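Local structure of disulfide isomerase (Salmonella enterica subsp. enterica serovar Typhimurium, 3L9U) at residues 13-18 with 160-165; 49-54 with 186-191. The protein probably introduces disulfide bonds by passing on its own redox-active disulfide, working with the partner DsbI to form an essential disulfide in AssT. One frame throughout, in Å; residues are numbered along the deposited sequence.

Contact 1 (13-18 with 160-165)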
# COMPACT_ATOMS: atom_id res chain seq x y z
N MET A 13 -9.57 -9.18 -12.84
CA MET A 13 -10.55 -10.18 -12.50
C MET A 13 -11.41 -9.64 -11.37
O MET A 13 -11.04 -8.69 -10.68
CB MET A 13 -9.85 -11.46 -12.04
CG MET A 13 -8.93 -11.22 -10.86
SD MET A 13 -8.22 -12.73 -10.21
CE MET A 13 -9.68 -13.77 -10.08
N VAL A 14 -12.58 -10.24 -11.20
CA VAL A 14 -13.46 -9.89 -10.09
C VAL A 14 -13.12 -10.74 -8.88
O VAL A 14 -13.02 -11.97 -8.99
CB VAL A 14 -14.94 -10.09 -10.48
CG1 VAL A 14 -15.85 -9.94 -9.27
CG2 VAL A 14 -15.31 -9.11 -11.60
N LEU A 15 -12.93 -10.11 -7.73
CA LEU A 15 -12.63 -10.83 -6.50
C LEU A 15 -13.83 -11.62 -6.00
O LEU A 15 -14.94 -11.09 -5.95
CB LEU A 15 -12.20 -9.86 -5.40
CG LEU A 15 -10.83 -9.20 -5.56
CD1 LEU A 15 -10.67 -8.07 -4.55
CD2 LEU A 15 -9.69 -10.21 -5.45
N GLU A 16 -13.61 -12.87 -5.62
CA GLU A 16 -14.64 -13.68 -4.99
C GLU A 16 -15.12 -13.04 -3.69
O GLU A 16 -16.32 -13.09 -3.35
CB GLU A 16 -14.10 -15.08 -4.71
CG GLU A 16 -15.11 -16.02 -4.13
CD GLU A 16 -14.57 -17.42 -3.96
OE1 GLU A 16 -13.41 -17.69 -4.36
OE2 GLU A 16 -15.32 -18.26 -3.41
N LYS A 17 -14.19 -12.45 -2.95
CA LYS A 17 -14.48 -11.78 -1.70
C LYS A 17 -13.99 -10.34 -1.79
O LYS A 17 -12.82 -10.06 -1.53
CB LYS A 17 -13.81 -12.51 -0.54
CG LYS A 17 -14.10 -11.91 0.81
CD LYS A 17 -13.43 -12.70 1.92
CE LYS A 17 -13.71 -12.09 3.27
NZ LYS A 17 -13.06 -12.88 4.36
N PRO A 18 -14.88 -9.43 -2.16
CA PRO A 18 -14.48 -8.03 -2.28
C PRO A 18 -13.97 -7.46 -0.97
O PRO A 18 -14.34 -7.93 0.11
CB PRO A 18 -15.77 -7.32 -2.71
CG PRO A 18 -16.61 -8.38 -3.31
CD PRO A 18 -16.28 -9.65 -2.58
N TYR A 160 -4.37 -10.43 2.89
CA TYR A 160 -3.82 -11.75 2.65
C TYR A 160 -4.54 -12.52 1.53
O TYR A 160 -3.89 -13.03 0.61
CB TYR A 160 -3.81 -12.58 3.93
CG TYR A 160 -3.30 -13.97 3.69
CD1 TYR A 160 -4.16 -15.05 3.62
CD2 TYR A 160 -1.94 -14.20 3.50
CE1 TYR A 160 -3.69 -16.32 3.38
CE2 TYR A 160 -1.46 -15.47 3.27
CZ TYR A 160 -2.34 -16.53 3.21
OH TYR A 160 -1.87 -17.80 2.98
N ASP A 161 -5.86 -12.61 1.61
CA ASP A 161 -6.60 -13.35 0.58
C ASP A 161 -6.47 -12.72 -0.81
O ASP A 161 -6.55 -13.42 -1.81
CB ASP A 161 -8.07 -13.51 0.97
CG ASP A 161 -8.28 -14.53 2.08
OD1 ASP A 161 -7.38 -15.38 2.29
OD2 ASP A 161 -9.34 -14.50 2.73
N VAL A 162 -6.27 -11.41 -0.87
CA VAL A 162 -6.04 -10.74 -2.15
C VAL A 162 -4.63 -11.05 -2.66
O VAL A 162 -4.45 -11.39 -3.84
CB VAL A 162 -6.23 -9.22 -2.06
CG1 VAL A 162 -5.89 -8.55 -3.39
CG2 VAL A 162 -7.65 -8.87 -1.62
N ALA A 163 -3.64 -10.92 -1.78
CA ALA A 163 -2.24 -11.19 -2.14
C ALA A 163 -2.00 -12.62 -2.66
O ALA A 163 -1.11 -12.84 -3.50
CB ALA A 163 -1.30 -10.89 -0.96
N LYS A 164 -2.78 -13.58 -2.16
CA LYS A 164 -2.66 -14.99 -2.55
C LYS A 164 -2.88 -15.23 -4.03
O LYS A 164 -2.37 -16.20 -4.60
CB LYS A 164 -3.71 -15.85 -1.83
CG LYS A 164 -3.39 -16.25 -0.42
CD LYS A 164 -4.41 -17.28 0.07
CE LYS A 164 -5.84 -16.76 -0.06
NZ LYS A 164 -6.85 -17.77 0.36
N ILE A 165 -3.67 -14.36 -4.66
CA ILE A 165 -4.17 -14.65 -5.99
C ILE A 165 -3.08 -14.54 -7.05
O ILE A 165 -2.86 -15.48 -7.83
CB ILE A 165 -5.35 -13.73 -6.35
CG1 ILE A 165 -6.51 -13.96 -5.37
CG2 ILE A 165 -5.79 -13.96 -7.80
CD1 ILE A 165 -7.62 -12.93 -5.46
O HOH W 1 -10.17 -12.01 3.55
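Met-13 and Leu-15, on and just beyond the edge strand 12-14 of the thioredoxin-fold sheet, meet Val-162 and Ile-165 of helix 159-166, which lies against that sheet. Every second side chain, Met-13, Leu-15 and Lys-17, leaves the backbone toward the helix. Ile-165 occupies the middle of the apolar end, its two branches dividing the work. Its CD1 presses on Leu-15 CD2 at 3.4 Å, closer than two methyl groups normally come, while its CG2 meets Met-13 SD at 3.6 Å. The sulfur gets there because Met-13 CG sits between the backbone N and the carbonyl carbon (chi1 57°); Met-13 was modelled in two conformers, so this sulfur contact is less certain than the Leu-15 one. The other branch of Leu-15 works separately: CD1 comes to 4.3 Å from Val-162 CG2, a looser touch one turn earlier in the helix.

This layer continues into the sheet. Met-13 is hydrogen-bonded through its backbone to Leu-178, and Leu-15 packs on Leu-178 and Val-172, side chains that also receive Ile-165 and Val-162 respectively, so the helix packs over strands 170-173 and 177-179 and reaches edge strand 12-14.

The exposed end is polar and solvent-mediated. Lys-17 is fully extended, and its NZ stops 4.4 Å from Asp-161 OD2, too far for a salt bridge. Water 1 spans the interval, accepting from Lys-17 NZ at 3.1 Å and donating to Asp-161 OD2 at 2.7 Å. The second carboxylate oxygen is engaged inside the helix, where Lys-164 NZ reaches Asp-161 OD1 at 3.1 Å in a salt bridge whose hydrogen bond is weak. Two lysines around one carboxylate would be expected to favour its charged form.

Contact 2 (49-54 with 186-191); sequences SDKVAD and SIDSMA
With CG anti to the carbonyl carbon (chi1 -74°) and the next two torsions extended, Lys-51 lays its aliphatic chain across the start of helix 187-198, and a bend at chi4 (-64°) leaves NZ beside the Asp-188 carboxylate, with Lys-51 CE nearer to OD1 (3.2 Å). The methylenes do the packing: Lys-51 CB and CD each lie 3.7 Å from Ala-191 CB, and Lys-51 CE lies 3.8 Å from Ile-187 CG2, the side chains crossing at about a right angle. Asp-188 leaves its backbone pointing away, yet its carboxylate reaches back. Lys-51 NZ and Asp-188 OD1 form a long salt bridge of 3.5 Å, reinforced by water 2, which accepts from NZ at 3.1 Å and donates to OD1 at 2.8 Å. Val-52 CG1 lies 4.1 Å from Ala-191 CB and also nears that residue's carbonyl O. Ser-186 caps the helix start, its OG accepting from Ser-189 N at 3.0 Å.

The last part of helix 45-52 packs against the beginning of helix 187-198: Ile-187 also rests on Pro-47 and Val-48, Val-52 on Val-194 and Arg-195, and an Asp-54 to Arg-195 salt bridge joins the loop before strand 57-62 with that helix.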
# COMPACT_ATOMS: atom_id res chain seq x y z
N SER A 49 -1.73 6.85 -9.84
CA SER A 49 -2.62 7.46 -8.86
C SER A 49 -2.96 8.92 -9.19
O SER A 49 -4.11 9.34 -9.03
CB SER A 49 -2.04 7.36 -7.44
OG SER A 49 -1.92 6.01 -7.06
N ASP A 50 -1.98 9.65 -9.66
CA ASP A 50 -2.23 11.02 -10.04
C ASP A 50 -3.23 11.12 -11.17
O ASP A 50 -4.08 11.94 -11.16
CB ASP A 50 -0.95 11.69 -10.45
CG ASP A 50 -0.05 11.98 -9.28
OD1 ASP A 50 1.14 12.18 -9.53
OD2 ASP A 50 -0.49 12.03 -8.12
N LYS A 51 -3.08 10.27 -12.15
CA LYS A 51 -3.96 10.28 -13.32
C LYS A 51 -5.41 9.93 -12.99
O LYS A 51 -6.32 10.30 -13.73
CB LYS A 51 -3.44 9.34 -14.41
CG LYS A 51 -2.23 9.86 -15.16
CD LYS A 51 -1.72 8.81 -16.12
CE LYS A 51 -0.54 9.31 -16.93
NZ LYS A 51 -0.92 10.46 -17.81
N VAL A 52 -5.64 9.21 -11.89
CA VAL A 52 -7.00 8.79 -11.56
C VAL A 52 -7.55 9.44 -10.29
O VAL A 52 -8.62 9.08 -9.81
CB VAL A 52 -7.10 7.25 -11.44
CG1 VAL A 52 -6.62 6.59 -12.72
CG2 VAL A 52 -6.29 6.74 -10.24
N ALA A 53 -6.82 10.43 -9.77
CA ALA A 53 -7.13 11.03 -8.47
C ALA A 53 -8.46 11.78 -8.48
O ALA A 53 -9.05 12.03 -7.42
CB ALA A 53 -5.99 11.96 -8.04
N ASP A 54 -8.95 12.11 -9.67
CA ASP A 54 -10.24 12.76 -9.81
C ASP A 54 -11.40 11.78 -9.63
O ASP A 54 -12.54 12.18 -9.46
CB ASP A 54 -10.36 13.46 -11.17
CG ASP A 54 -10.19 12.50 -12.34
OD1 ASP A 54 -9.15 11.81 -12.41
OD2 ASP A 54 -11.08 12.45 -13.21
N SER A 186 1.49 -0.31 -19.30
CA SER A 186 2.15 0.97 -19.13
C SER A 186 1.40 1.79 -18.11
O SER A 186 0.31 1.41 -17.68
CB SER A 186 2.17 1.74 -20.47
OG SER A 186 0.85 2.12 -20.86
N ILE A 187 1.96 2.93 -17.73
CA ILE A 187 1.27 3.86 -16.85
C ILE A 187 -0.01 4.39 -17.51
O ILE A 187 -1.07 4.40 -16.88
CB ILE A 187 2.22 5.00 -16.42
CG1 ILE A 187 3.21 4.46 -15.38
CG2 ILE A 187 1.44 6.21 -15.89
CD1 ILE A 187 4.36 5.37 -15.10
N ASP A 188 0.07 4.82 -18.77
CA ASP A 188 -1.10 5.36 -19.44
C ASP A 188 -2.19 4.32 -19.59
O ASP A 188 -3.38 4.62 -19.47
CB ASP A 188 -0.75 5.92 -20.82
CG ASP A 188 0.08 7.17 -20.75
OD1 ASP A 188 0.25 7.72 -19.65
OD2 ASP A 188 0.56 7.61 -21.82
N SER A 189 -1.79 3.08 -19.88
CA SER A 189 -2.74 1.98 -20.01
C SER A 189 -3.39 1.66 -18.67
O SER A 189 -4.61 1.58 -18.57
CB SER A 189 -2.03 0.73 -20.56
OG SER A 189 -2.91 -0.38 -20.59
N MET A 190 -2.57 1.49 -17.64
CA MET A 190 -3.08 1.15 -16.32
C MET A 190 -4.03 2.21 -15.79
O MET A 190 -5.05 1.90 -15.16
CB MET A 190 -1.93 0.95 -15.34
CG MET A 190 -2.39 0.39 -14.01
SD MET A 190 -1.04 0.34 -12.84
CE MET A 190 -1.91 -0.26 -11.38
N ALA A 191 -3.70 3.47 -16.02
CA ALA A 191 -4.58 4.54 -15.56
C ALA A 191 -5.96 4.43 -16.19
O ALA A 191 -6.98 4.58 -15.52
CB ALA A 191 -3.96 5.92 -15.82
O HOH W 2 0.77 10.35 -20.42

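The four segments alternate along the chain, 13-18, 49-54, 160-165, then 186-191, so each contact closes a long loop of sequence and the two spans overlap in sequence. Their centres lie 22 Å apart and their nearest atoms about 12 Å, with no direct touch. Contact 1 lies against the five-stranded sheet, by its edge strand 12-14, whereas contact 2 is between two helices and is tied to the sheet through the chain running on to strand 57-62 at the other edge. This is consistent with the thioredoxin fold, whose helices cover both faces of a central sheet. Helix 45-52 follows closely on helix 35-43, at whose start the probable redox pair Cys-34 and Cys-37 lies.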